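Local coordinates for CAMK/CAMK2 protein kinase (Salpingoeca rosetta, PDB 5IG1), which probably phosphorylates serine and threonine residues of proteins with ATP under calcium/calmodulin control, the part described here being its kinase domain, at residues A[114-119]-A[280-285]; A[246-251]-A[273-278]; A[136-141]-A[165-170]; A[71-76]-A[130-135]. All coordinates share one frame; numbering follows the deposited sequence.

Leaving helix 57-72, the chain passes through 71-76, whose docking on 130-135 closes a loop that holds strands 81-86, 90-96 and 101-102 and most of helix 115-134 (interaction 4). Before that loop ends, 114-119 opens the long loop of interaction 1, which closes only at 280-285, so interactions 4 and 1 cross, at opposite ends of helix 115-134. Nested inside interaction 1 come interaction 3, where 136-141 pairs with 165-170, and then interaction 2, where 246-251 meets 273-278. Interactions 3 and 4 touch through the bond from I137 N to C132 O; interactions 1 and 2 touch through E115 and T246. Interactions 3 and 4 lie near the lobe boundary, 1 and 2 far into the C-lobe.

Interaction 1: residues A[114-119]-A[280-285]; sequences NEKDAS and DVPGSV
E115 and P282 form the dense side of this contact. The carboxylate oxygen E115 OE1 accepts the backbone N-H of G283 at 2.8 Å, in a nearly straight bond (177°) that arrives from above the carboxylate plane. T246 OG1 and W275 NE1 share the same oxygen, so three donors fix this buried group. Beside it the P282 ring lies against the first helical turn, its CB 3.6 Å from E115 O and its CG 3.8 Å from K116 CG. N114, also buried, works at the helix start: ND2 reaches S284 O at 3.0 Å with a less straight angle of 141°, while OD1 caps the helix by accepting D117 N.

The open side is looser. There K116, partly exposed, reaches along the loop and bends at its last torsion (chi4 -62°), which brings NZ 3.0 Å from P282 O. D280, S284 and V285 are exposed.

The contact thus fastens the connection between helices 274-277 and 288-302 to the start of helix 115-134, the kinase αE. On the buried side, L212 of helix 198-213 and A249 of helix 247-256 pack on E115, and W275 of helix 274-277 on P282.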
loop_
_atom_site.group_PDB
_atom_site.type_symbol
_atom_site.label_atom_id
_atom_site.label_comp_id
_atom_site.label_asym_id
_atom_site.label_seq_id
_atom_site.Cartn_x
_atom_site.Cartn_y
_atom_site.Cartn_z
ATOM N N ASN A 114 -19.737 -1.540 -3.834
ATOM C CA ASN A 114 -19.919 -2.377 -5.004
ATOM C C ASN A 114 -18.619 -2.397 -5.795
ATOM O O ASN A 114 -17.630 -1.755 -5.425
ATOM C CB ASN A 114 -21.094 -1.883 -5.854
ATOM C CG ASN A 114 -20.918 -0.455 -6.328
ATOM O OD1 ASN A 114 -20.088 0.291 -5.810
ATOM N ND2 ASN A 114 -21.715 -0.064 -7.316
ATOM N N GLU A 115 -18.629 -3.139 -6.904
ATOM C CA GLU A 115 -17.424 -3.258 -7.715
ATOM C C GLU A 115 -16.968 -1.910 -8.236
ATOM O O GLU A 115 -15.775 -1.722 -8.481
ATOM C CB GLU A 115 -17.651 -4.199 -8.897
ATOM C CG GLU A 115 -17.751 -5.664 -8.570
ATOM C CD GLU A 115 -17.818 -6.493 -9.830
ATOM O OE1 GLU A 115 -17.364 -5.985 -10.877
ATOM O OE2 GLU A 115 -18.329 -7.634 -9.781
ATOM N N LYS A 116 -17.898 -0.976 -8.454
ATOM C CA LYS A 116 -17.513 0.341 -8.950
ATOM C C LYS A 116 -16.651 1.077 -7.934
ATOM O O LYS A 116 -15.643 1.693 -8.300
ATOM C CB LYS A 116 -18.759 1.152 -9.308
ATOM C CG LYS A 116 -19.588 0.546 -10.430
ATOM C CD LYS A 116 -20.783 1.411 -10.760
ATOM C CE LYS A 116 -21.723 0.716 -11.733
ATOM N NZ LYS A 116 -21.065 0.432 -13.033
ATOM N N ASP A 117 -17.025 1.018 -6.653
ATOM C CA ASP A 117 -16.173 1.585 -5.612
ATOM C C ASP A 117 -14.811 0.902 -5.594
ATOM O O ASP A 117 -13.768 1.565 -5.534
ATOM C CB ASP A 117 -16.853 1.462 -4.250
ATOM C CG ASP A 117 -18.171 2.202 -4.190
ATOM O OD1 ASP A 117 -18.496 2.901 -5.172
ATOM O OD2 ASP A 117 -18.874 2.098 -3.161
ATOM N N ALA A 118 -14.805 -0.433 -5.654
ATOM C CA ALA A 118 -13.543 -1.164 -5.657
ATOM C C ALA A 118 -12.692 -0.790 -6.862
ATOM O O ALA A 118 -11.457 -0.794 -6.786
ATOM C CB ALA A 118 -13.812 -2.669 -5.631
ATOM N N SER A 119 -13.334 -0.447 -7.973
ATOM C CA SER A 119 -12.625 -0.045 -9.175
ATOM C C SER A 119 -12.095 1.371 -9.054
ATOM O O SER A 119 -11.067 1.692 -9.650
ATOM C CB SER A 119 -13.548 -0.171 -10.390
ATOM O OG SER A 119 -12.855 0.105 -11.596
ATOM N N ASP A 280 -18.641 1.797 -16.229
ATOM C CA ASP A 280 -19.860 0.999 -16.168
ATOM C C ASP A 280 -19.610 -0.488 -16.388
ATOM O O ASP A 280 -20.570 -1.260 -16.483
ATOM C CB ASP A 280 -20.881 1.508 -17.193
ATOM C CG ASP A 280 -20.279 1.706 -18.567
ATOM O OD1 ASP A 280 -20.047 0.699 -19.267
ATOM O OD2 ASP A 280 -20.041 2.870 -18.948
ATOM N N VAL A 281 -18.357 -0.909 -16.487
ATOM C CA VAL A 281 -18.029 -2.327 -16.577
ATOM C C VAL A 281 -18.132 -2.975 -15.196
ATOM O O VAL A 281 -18.762 -4.036 -15.078
ATOM C CB VAL A 281 -16.644 -2.532 -17.214
ATOM C CG1 VAL A 281 -16.156 -3.952 -16.999
ATOM C CG2 VAL A 281 -16.714 -2.213 -18.688
ATOM N N PRO A 282 -17.571 -2.396 -14.124
ATOM C CA PRO A 282 -17.691 -3.048 -12.812
ATOM C C PRO A 282 -19.140 -3.179 -12.370
ATOM O O PRO A 282 -20.007 -2.387 -12.747
ATOM C CB PRO A 282 -16.903 -2.125 -11.873
ATOM C CG PRO A 282 -16.796 -0.841 -12.586
ATOM C CD PRO A 282 -16.724 -1.193 -14.038
ATOM N N GLY A 283 -19.391 -4.212 -11.568
ATOM C CA GLY A 283 -20.731 -4.454 -11.077
ATOM C C GLY A 283 -21.239 -3.322 -10.208
ATOM O O GLY A 283 -20.480 -2.522 -9.652
ATOM N N SER A 284 -22.567 -3.260 -10.096
ATOM C CA SER A 284 -23.235 -2.202 -9.351
ATOM C C SER A 284 -23.891 -2.676 -8.069
ATOM O O SER A 284 -24.095 -1.859 -7.167
ATOM C CB SER A 284 -24.311 -1.542 -10.215
ATOM O OG SER A 284 -25.347 -2.468 -10.483
ATOM N N VAL A 285 -24.222 -3.964 -7.965
ATOM C CA VAL A 285 -24.952 -4.457 -6.805
ATOM C C VAL A 285 -24.097 -4.294 -5.554
ATOM O O VAL A 285 -22.865 -4.405 -5.596
ATOM C CB VAL A 285 -25.378 -5.921 -7.021
ATOM C CG1 VAL A 285 -24.175 -6.853 -7.002
ATOM C CG2 VAL A 285 -26.411 -6.341 -5.982
#

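Interaction 2: residues A[246-251]-A[273-278]; sequences TTAAKE and HPWIAR
W275 presents one face of its indole to A249, and this face contact is the main side-chain pairing between the helices. A249 CB lies 3.8 Å from the centroid of the five-membered ring, 25° off its normal, a CH-pi contact displaced to the nitrogen side, where A249 CB is 3.4 Å from W275 NE1. The ring is swung out because CG stands opposite the backbone N (chi1 -167°), which sends the indole between the helices. A248 CB reaches the same ring obliquely, 3.9 Å from W275 CD1. The side chain of T246 crosses the indole at about a right angle, and its OG1 caps helix 247-256 by accepting A249 N at 3.2 Å.

H273 flanks the other end: its CE1 lies 3.6 Å from A248 O, obliquely to the ring. H273 also caps its own helix, ND1 accepting W275 N at 3.0 Å, with P274 CD over one ring face. The His-Pro-Trp sequence recurs near the end of many CAMK-family kinase domains; here it seats helix 274-277 against helix 247-256 in the C-lobe, with L208 and L212 of helix 198-213 also packing on the indole.

The clear contacts between the two segments are apolar and CH-pi, and E115 OE1 of helix 115-134, bonded to both T246 OG1 and W275 NE1, ties their polar ends together. Since H273 ND1 accepts W275 N, a neutral ring would carry its proton on NE2.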
loop_
_atom_site.group_PDB
_atom_site.type_symbol
_atom_site.label_atom_id
_atom_site.label_comp_id
_atom_site.label_asym_id
_atom_site.label_seq_id
_atom_site.Cartn_x
_atom_site.Cartn_y
_atom_site.Cartn_z
ATOM N N THR A 246 -18.577 -9.566 -11.640
ATOM C CA THR A 246 -18.394 -9.489 -13.082
ATOM C C THR A 246 -17.236 -10.381 -13.515
ATOM O O THR A 246 -16.221 -10.490 -12.820
ATOM C CB THR A 246 -18.118 -8.049 -13.511
ATOM O OG1 THR A 246 -16.917 -7.588 -12.879
ATOM C CG2 THR A 246 -19.268 -7.149 -13.120
ATOM N N THR A 247 -17.395 -11.034 -14.667
ATOM C CA THR A 247 -16.270 -11.771 -15.223
ATOM C C THR A 247 -15.128 -10.838 -15.593
ATOM O O THR A 247 -13.986 -11.289 -15.687
ATOM C CB THR A 247 -16.693 -12.582 -16.450
ATOM O OG1 THR A 247 -17.182 -11.696 -17.463
ATOM C CG2 THR A 247 -17.774 -13.592 -16.081
ATOM N N ALA A 248 -15.408 -9.549 -15.798
ATOM C CA ALA A 248 -14.333 -8.599 -16.068
ATOM C C ALA A 248 -13.391 -8.498 -14.879
ATOM O O ALA A 248 -12.167 -8.540 -15.036
ATOM C CB ALA A 248 -14.911 -7.226 -16.408
ATOM N N ALA A 249 -13.949 -8.364 -13.677
ATOM C CA ALA A 249 -13.117 -8.330 -12.483
ATOM C C ALA A 249 -12.357 -9.641 -12.310
ATOM O O ALA A 249 -11.154 -9.634 -12.024
ATOM C CB ALA A 249 -13.978 -8.035 -11.255
ATOM N N LYS A 250 -13.042 -10.775 -12.499
ATOM C CA LYS A 250 -12.381 -12.070 -12.367
ATOM C C LYS A 250 -11.203 -12.183 -13.323
ATOM O O LYS A 250 -10.116 -12.625 -12.933
ATOM C CB LYS A 250 -13.372 -13.207 -12.624
ATOM C CG LYS A 250 -14.552 -13.286 -11.661
ATOM C CD LYS A 250 -15.167 -14.680 -11.703
ATOM C CE LYS A 250 -16.600 -14.696 -11.196
ATOM N NZ LYS A 250 -17.591 -14.337 -12.254
ATOM N N GLU A 251 -11.403 -11.791 -14.581
ATOM C CA GLU A 251 -10.324 -11.851 -15.560
ATOM C C GLU A 251 -9.201 -10.892 -15.193
ATOM O O GLU A 251 -8.019 -11.212 -15.374
ATOM C CB GLU A 251 -10.868 -11.547 -16.955
ATOM C CG GLU A 251 -11.739 -12.654 -17.528
ATOM C CD GLU A 251 -12.429 -12.253 -18.817
ATOM O OE1 GLU A 251 -12.177 -11.129 -19.304
ATOM O OE2 GLU A 251 -13.227 -13.061 -19.341
ATOM N N HIS A 273 -7.507 -1.441 -18.663
ATOM C CA HIS A 273 -8.423 -2.576 -18.629
ATOM C C HIS A 273 -9.862 -2.078 -18.485
ATOM O O HIS A 273 -10.115 -1.118 -17.749
ATOM C CB HIS A 273 -8.071 -3.512 -17.470
ATOM C CG HIS A 273 -8.854 -4.791 -17.455
ATOM N ND1 HIS A 273 -10.155 -4.867 -17.006
ATOM C CD2 HIS A 273 -8.513 -6.048 -17.828
ATOM C CE1 HIS A 273 -10.582 -6.113 -17.103
ATOM N NE2 HIS A 273 -9.604 -6.850 -17.599
ATOM N N PRO A 274 -10.820 -2.701 -19.178
ATOM C CA PRO A 274 -12.199 -2.178 -19.146
ATOM C C PRO A 274 -12.778 -2.072 -17.747
ATOM O O PRO A 274 -13.538 -1.134 -17.476
ATOM C CB PRO A 274 -12.984 -3.181 -20.012
ATOM C CG PRO A 274 -12.104 -4.390 -20.120
ATOM C CD PRO A 274 -10.691 -3.876 -20.053
ATOM N N TRP A 275 -12.430 -2.987 -16.841
ATOM C CA TRP A 275 -12.958 -2.913 -15.483
ATOM C C TRP A 275 -12.422 -1.709 -14.717
ATOM O O TRP A 275 -13.024 -1.314 -13.713
ATOM C CB TRP A 275 -12.639 -4.202 -14.722
ATOM C CG TRP A 275 -13.401 -4.350 -13.441
ATOM C CD1 TRP A 275 -14.657 -4.860 -13.291
ATOM C CD2 TRP A 275 -12.953 -3.993 -12.127
ATOM N NE1 TRP A 275 -15.019 -4.842 -11.967
ATOM C CE2 TRP A 275 -13.993 -4.310 -11.232
ATOM C CE3 TRP A 275 -11.778 -3.430 -11.623
ATOM C CZ2 TRP A 275 -13.895 -4.079 -9.861
ATOM C CZ3 TRP A 275 -11.676 -3.212 -10.262
ATOM C CH2 TRP A 275 -12.729 -3.530 -9.397
ATOM N N ILE A 276 -11.321 -1.116 -15.172
ATOM C CA ILE A 276 -10.704 0.033 -14.509
ATOM C C ILE A 276 -11.030 1.339 -15.226
ATOM O O ILE A 276 -11.317 2.350 -14.588
ATOM C CB ILE A 276 -9.176 -0.164 -14.402
ATOM C CG1 ILE A 276 -8.837 -1.414 -13.592
ATOM C CG2 ILE A 276 -8.532 1.061 -13.766
ATOM C CD1 ILE A 276 -8.964 -1.226 -12.102
ATOM N N ALA A 277 -10.984 1.334 -16.558
ATOM C CA ALA A 277 -11.117 2.559 -17.339
ATOM C C ALA A 277 -12.556 2.905 -17.687
ATOM O O ALA A 277 -12.877 4.087 -17.849
ATOM C CB ALA A 277 -10.306 2.448 -18.632
ATOM N N ARG A 278 -13.422 1.907 -17.820
ATOM C CA ARG A 278 -14.819 2.133 -18.164
ATOM C C ARG A 278 -15.652 2.184 -16.891
ATOM O O ARG A 278 -15.604 1.264 -16.069
ATOM C CB ARG A 278 -15.326 1.041 -19.103
ATOM C CG ARG A 278 -14.753 1.125 -20.505
ATOM C CD ARG A 278 -15.357 2.294 -21.269
ATOM N NE ARG A 278 -14.703 2.513 -22.557
ATOM C CZ ARG A 278 -14.978 1.830 -23.664
ATOM N NH1 ARG A 278 -15.897 0.872 -23.645
ATOM N NH2 ARG A 278 -14.332 2.104 -24.790
#

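Interaction 3: residues A[136-141]-A[165-170]; sequences NIIHRD and LAVIME
The carbonyl oxygen L165 O is gripped by two nitrogens of R140, NE at 2.7 Å and NH2 at 3.0 Å. R140 approaches side-on, with the oxygen close to the guanidinium plane, and the NE-H...O angle is 154°. A bend at chi3 (-50°) turns the guanidinium back to this carbonyl, and V167 CG1 lies over one of its faces, offset toward the rim, 3.5 Å from R140 NE. The remaining nitrogen, NH1, bonds Y195 OH, which should restrict the rotation of the group.

Next to this clamp runs the short antiparallel ladder of strands 137-138 and 167-168, the β6-β9 pair of protein kinases. H139, R140 and D141 form the HRD motif that follows the first strand, and L165 comes directly after the DFG motif. I138 and V167 are a hydrogen-bonded pair: I138 N meets V167 O, and V167 N meets I138 O, each at 2.9 Å. M169 N continues the ladder to N136 O at 2.8 Å. N136, with positive phi, closes the preceding helix in a Schellman motif.

I137 and I168, the non-hydrogen-bonded pair, face I69 of helix 57-72. On the other face, I138 CB packs 3.8 Å from V167 CG2, with V199 of helix 198-213 packing on I138. At the HRD end, L165 CD1 rests 3.5 Å from D141 CB. H139 points away from the partner strand, its NE2 bonded to T161 O and its ring edge-to-face with F163, an arrangement consistent with the regulatory spine.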
loop_
_atom_site.group_PDB
_atom_site.type_symbol
_atom_site.label_atom_id
_atom_site.label_comp_id
_atom_site.label_asym_id
_atom_site.label_seq_id
_atom_site.Cartn_x
_atom_site.Cartn_y
_atom_site.Cartn_z
ATOM N N ASN A 136 10.814 3.909 -12.014
ATOM C CA ASN A 136 11.583 2.696 -11.722
ATOM C C ASN A 136 11.595 2.383 -10.228
ATOM O O ASN A 136 12.584 1.890 -9.684
ATOM C CB ASN A 136 13.007 2.799 -12.268
ATOM C CG ASN A 136 13.063 2.620 -13.761
ATOM O OD1 ASN A 136 12.351 1.790 -14.322
ATOM N ND2 ASN A 136 13.907 3.400 -14.419
ATOM N N ILE A 137 10.483 2.662 -9.560
ATOM C CA ILE A 137 10.337 2.431 -8.130
ATOM C C ILE A 137 9.401 1.252 -7.934
ATOM O O ILE A 137 8.302 1.227 -8.502
ATOM C CB ILE A 137 9.804 3.681 -7.414
ATOM C CG1 ILE A 137 10.859 4.790 -7.432
ATOM C CG2 ILE A 137 9.376 3.337 -5.990
ATOM C CD1 ILE A 137 10.361 6.112 -6.913
ATOM N N ILE A 138 9.839 0.278 -7.137
ATOM C CA ILE A 138 9.037 -0.882 -6.764
ATOM C C ILE A 138 8.682 -0.738 -5.294
ATOM O O ILE A 138 9.572 -0.752 -4.436
ATOM C CB ILE A 138 9.791 -2.198 -7.006
ATOM C CG1 ILE A 138 10.442 -2.225 -8.390
ATOM C CG2 ILE A 138 8.844 -3.359 -6.848
ATOM C CD1 ILE A 138 11.441 -3.369 -8.560
ATOM N N HIS A 139 7.387 -0.603 -4.997
ATOM C CA HIS A 139 6.956 -0.452 -3.604
ATOM C C HIS A 139 7.280 -1.698 -2.781
ATOM O O HIS A 139 7.677 -1.593 -1.615
ATOM C CB HIS A 139 5.456 -0.153 -3.554
ATOM C CG HIS A 139 4.946 0.195 -2.189
ATOM N ND1 HIS A 139 4.761 -0.742 -1.193
ATOM C CD2 HIS A 139 4.566 1.383 -1.661
ATOM C CE1 HIS A 139 4.307 -0.141 -0.107
ATOM N NE2 HIS A 139 4.171 1.146 -0.367
ATOM N N ARG A 140 7.080 -2.883 -3.365
ATOM C CA ARG A 140 7.444 -4.182 -2.799
ATOM C C ARG A 140 6.579 -4.613 -1.619
ATOM O O ARG A 140 6.574 -5.796 -1.263
ATOM C CB ARG A 140 8.916 -4.206 -2.372
ATOM C CG ARG A 140 9.899 -4.317 -3.516
ATOM C CD ARG A 140 11.160 -5.031 -3.048
ATOM N NE ARG A 140 11.681 -4.459 -1.809
ATOM C CZ ARG A 140 12.613 -5.034 -1.059
ATOM N NH1 ARG A 140 13.121 -6.209 -1.424
ATOM N NH2 ARG A 140 13.027 -4.441 0.058
ATOM N N ASP A 141 5.855 -3.689 -0.994
ATOM C CA ASP A 141 5.106 -4.015 0.217
ATOM C C ASP A 141 3.720 -3.372 0.186
ATOM O O ASP A 141 3.301 -2.687 1.119
ATOM C CB ASP A 141 5.888 -3.592 1.458
ATOM C CG ASP A 141 5.319 -4.178 2.731
ATOM O OD1 ASP A 141 4.787 -5.307 2.681
ATOM O OD2 ASP A 141 5.405 -3.511 3.783
ATOM N N LEU A 165 10.233 -0.285 2.326
ATOM C CA LEU A 165 10.718 -1.439 1.581
ATOM C C LEU A 165 10.909 -1.144 0.102
ATOM O O LEU A 165 11.367 -2.026 -0.637
ATOM C CB LEU A 165 9.758 -2.622 1.751
ATOM C CG LEU A 165 9.816 -3.325 3.106
ATOM C CD1 LEU A 165 8.863 -4.496 3.143
ATOM C CD2 LEU A 165 11.235 -3.777 3.398
ATOM N N ALA A 166 10.578 0.068 -0.341
ATOM C CA ALA A 166 10.677 0.414 -1.751
ATOM C C ALA A 166 12.118 0.326 -2.233
ATOM O O ALA A 166 13.063 0.642 -1.508
ATOM C CB ALA A 166 10.131 1.821 -1.993
ATOM N N VAL A 167 12.281 -0.109 -3.483
ATOM C CA VAL A 167 13.588 -0.205 -4.116
ATOM C C VAL A 167 13.531 0.500 -5.462
ATOM O O VAL A 167 12.463 0.704 -6.041
ATOM C CB VAL A 167 14.050 -1.665 -4.300
ATOM C CG1 VAL A 167 14.193 -2.349 -2.948
ATOM C CG2 VAL A 167 13.077 -2.419 -5.192
ATOM N N ILE A 168 14.710 0.864 -5.957
ATOM C CA ILE A 168 14.863 1.489 -7.265
ATOM C C ILE A 168 15.489 0.471 -8.203
ATOM O O ILE A 168 16.588 -0.034 -7.942
ATOM C CB ILE A 168 15.714 2.764 -7.190
ATOM C CG1 ILE A 168 15.127 3.729 -6.166
ATOM C CG2 ILE A 168 15.789 3.427 -8.556
ATOM C CD1 ILE A 168 15.839 5.047 -6.120
ATOM N N MET A 169 14.793 0.175 -9.296
ATOM C CA MET A 169 15.223 -0.817 -10.272
ATOM C C MET A 169 15.900 -0.099 -11.433
ATOM O O MET A 169 15.231 0.551 -12.242
ATOM C CB MET A 169 14.028 -1.637 -10.750
ATOM C CG MET A 169 14.340 -2.610 -11.853
ATOM S SD MET A 169 12.827 -3.259 -12.562
ATOM C CE MET A 169 12.042 -1.739 -13.099
ATOM N N GLU A 170 17.224 -0.229 -11.526
ATOM C CA GLU A 170 17.999 0.492 -12.531
ATOM C C GLU A 170 18.273 -0.304 -13.797
ATOM O O GLU A 170 18.442 0.302 -14.861
ATOM C CB GLU A 170 19.343 0.943 -11.948
ATOM C CG GLU A 170 19.264 2.166 -11.059
ATOM C CD GLU A 170 20.615 2.563 -10.502
ATOM O OE1 GLU A 170 21.422 1.669 -10.167
ATOM O OE2 GLU A 170 20.874 3.777 -10.403
#

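Interaction 4: residues A[71-76]-A[130-135]; sequences SSLQHE and QHCHSK
H131 packs against L73, Q74 and H75, where the αC-β4 loop that follows helix 57-72 docks on helix 115-134, the αE helix of the kinase C-lobe. Its first torsion is extended (chi1 -175°), which directs the imidazole out from the helix at the loop. The H75 and H131 side chains run past each other in opposite directions; their rings are near parallel (28°) but slid apart, with centroids 5.3 Å distant, so overlap is slight. H75 CB instead lies 3.5 Å from H131 ND1. Q74 N meets the edge of the H131 ring near its plane, 3.3 Å from CE1. CD2 of L73 reaches H131 ND1 at 3.7 Å, and both its methyls, CD1 and CD2, lie 3.9 Å from C132 SG.

One hydrogen bond joins the segments. K135, stretched out beyond CG, places NZ 2.9 Å from S72 O, almost in line with the carbonyl (165° at the oxygen). The charged NZ probably suits the partial negative charge of S72 O.

In the second shell, F163 packs on both L73 and C132, and I78 lies against C132. H75 ND1 bonds H77 N, which holds the imidazole in place, and S72 OG turns back to G68 O. The H131 carbonyl takes a bond from S134 OG, which donates to H131 O at 2.6 Å, from above the carbonyl plane.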
loop_
_atom_site.group_PDB
_atom_site.type_symbol
_atom_site.label_atom_id
_atom_site.label_comp_id
_atom_site.label_asym_id
_atom_site.label_seq_id
_atom_site.Cartn_x
_atom_site.Cartn_y
_atom_site.Cartn_z
ATOM N N SER A 71 10.965 11.420 -1.724
ATOM C CA SER A 71 11.134 12.759 -2.272
ATOM C C SER A 71 11.043 12.752 -3.791
ATOM O O SER A 71 10.657 13.762 -4.390
ATOM C CB SER A 71 12.463 13.358 -1.809
ATOM O OG SER A 71 13.552 12.673 -2.396
ATOM N N SER A 72 11.372 11.626 -4.430
ATOM C CA SER A 72 11.208 11.511 -5.875
ATOM C C SER A 72 9.748 11.428 -6.305
ATOM O O SER A 72 9.461 11.598 -7.494
ATOM C CB SER A 72 11.962 10.283 -6.391
ATOM O OG SER A 72 13.354 10.413 -6.175
ATOM N N LEU A 73 8.825 11.188 -5.380
ATOM C CA LEU A 73 7.436 10.891 -5.701
ATOM C C LEU A 73 6.553 12.092 -5.387
ATOM O O LEU A 73 6.410 12.473 -4.220
ATOM C CB LEU A 73 6.960 9.669 -4.917
ATOM C CG LEU A 73 7.604 8.354 -5.343
ATOM C CD1 LEU A 73 7.186 7.231 -4.418
ATOM C CD2 LEU A 73 7.216 8.046 -6.774
ATOM N N GLN A 74 5.955 12.678 -6.424
ATOM C CA GLN A 74 4.934 13.714 -6.256
ATOM C C GLN A 74 3.708 13.300 -7.068
ATOM O O GLN A 74 3.659 13.511 -8.283
ATOM C CB GLN A 74 5.443 15.086 -6.681
ATOM C CG GLN A 74 4.429 16.206 -6.458
ATOM C CD GLN A 74 4.981 17.581 -6.806
ATOM O OE1 GLN A 74 6.155 17.722 -7.148
ATOM N NE2 GLN A 74 4.134 18.601 -6.718
ATOM N N HIS A 75 2.721 12.716 -6.389
ATOM C CA HIS A 75 1.515 12.227 -7.039
ATOM C C HIS A 75 0.339 12.401 -6.092
ATOM O O HIS A 75 0.497 12.363 -4.868
ATOM C CB HIS A 75 1.657 10.759 -7.448
ATOM C CG HIS A 75 0.581 10.279 -8.369
ATOM N ND1 HIS A 75 -0.581 9.690 -7.916
ATOM C CD2 HIS A 75 0.495 10.294 -9.719
ATOM C CE1 HIS A 75 -1.339 9.369 -8.948
ATOM N NE2 HIS A 75 -0.709 9.723 -10.055
ATOM N N GLU A 76 -0.845 12.591 -6.675
ATOM C CA GLU A 76 -2.040 12.828 -5.872
ATOM C C GLU A 76 -2.357 11.636 -4.971
ATOM O O GLU A 76 -2.808 11.812 -3.832
ATOM C CB GLU A 76 -3.221 13.148 -6.792
ATOM C CG GLU A 76 -4.588 13.140 -6.117
ATOM C CD GLU A 76 -4.727 14.207 -5.049
ATOM O OE1 GLU A 76 -5.026 13.857 -3.887
ATOM O OE2 GLU A 76 -4.531 15.399 -5.372
ATOM N N GLN A 130 1.553 3.591 -11.293
ATOM C CA GLN A 130 2.072 3.984 -12.597
ATOM C C GLN A 130 3.102 5.088 -12.449
ATOM O O GLN A 130 4.122 5.097 -13.150
ATOM C CB GLN A 130 0.934 4.435 -13.510
ATOM C CG GLN A 130 1.399 4.835 -14.895
ATOM C CD GLN A 130 0.255 5.250 -15.802
ATOM O OE1 GLN A 130 0.127 4.756 -16.924
ATOM N NE2 GLN A 130 -0.576 6.171 -15.326
ATOM N N HIS A 131 2.848 6.028 -11.533
ATOM C CA HIS A 131 3.839 7.061 -11.256
ATOM C C HIS A 131 5.091 6.476 -10.625
ATOM O O HIS A 131 6.202 6.928 -10.921
ATOM C CB HIS A 131 3.248 8.138 -10.348
ATOM C CG HIS A 131 4.165 9.298 -10.116
ATOM N ND1 HIS A 131 4.659 9.621 -8.870
ATOM C CD2 HIS A 131 4.684 10.210 -10.973
ATOM C CE1 HIS A 131 5.438 10.684 -8.967
ATOM N NE2 HIS A 131 5.470 11.058 -10.234
ATOM N N CYS A 132 4.939 5.481 -9.753
ATOM C CA CYS A 132 6.111 4.863 -9.141
ATOM C C CYS A 132 6.939 4.115 -10.178
ATOM O O CYS A 132 8.138 4.372 -10.336
ATOM C CB CYS A 132 5.679 3.932 -8.007
ATOM S SG CYS A 132 5.082 4.810 -6.564
ATOM N N HIS A 133 6.307 3.195 -10.907
ATOM C CA HIS A 133 7.017 2.365 -11.873
ATOM C C HIS A 133 7.601 3.190 -13.010
ATOM O O HIS A 133 8.636 2.815 -13.572
ATOM C CB HIS A 133 6.080 1.291 -12.424
ATOM C CG HIS A 133 5.514 0.387 -11.376
ATOM N ND1 HIS A 133 4.659 -0.651 -11.676
ATOM C CD2 HIS A 133 5.675 0.365 -10.031
ATOM C CE1 HIS A 133 4.310 -1.267 -10.559
ATOM N NE2 HIS A 133 4.916 -0.671 -9.547
ATOM N N SER A 134 6.943 4.295 -13.376
ATOM C CA SER A 134 7.522 5.209 -14.357
ATOM C C SER A 134 8.876 5.724 -13.898
ATOM O O SER A 134 9.766 5.960 -14.722
ATOM C CB SER A 134 6.584 6.381 -14.604
ATOM O OG SER A 134 6.581 7.250 -13.484
ATOM N N LYS A 135 9.049 5.903 -12.590
ATOM C CA LYS A 135 10.318 6.307 -12.014
ATOM C C LYS A 135 11.151 5.117 -11.554
ATOM O O LYS A 135 12.098 5.299 -10.780
ATOM C CB LYS A 135 10.077 7.278 -10.857
ATOM C CG LYS A 135 9.304 8.521 -11.278
ATOM C CD LYS A 135 9.635 9.732 -10.410
ATOM C CE LYS A 135 9.115 11.013 -11.055
ATOM N NZ LYS A 135 9.523 12.231 -10.299
#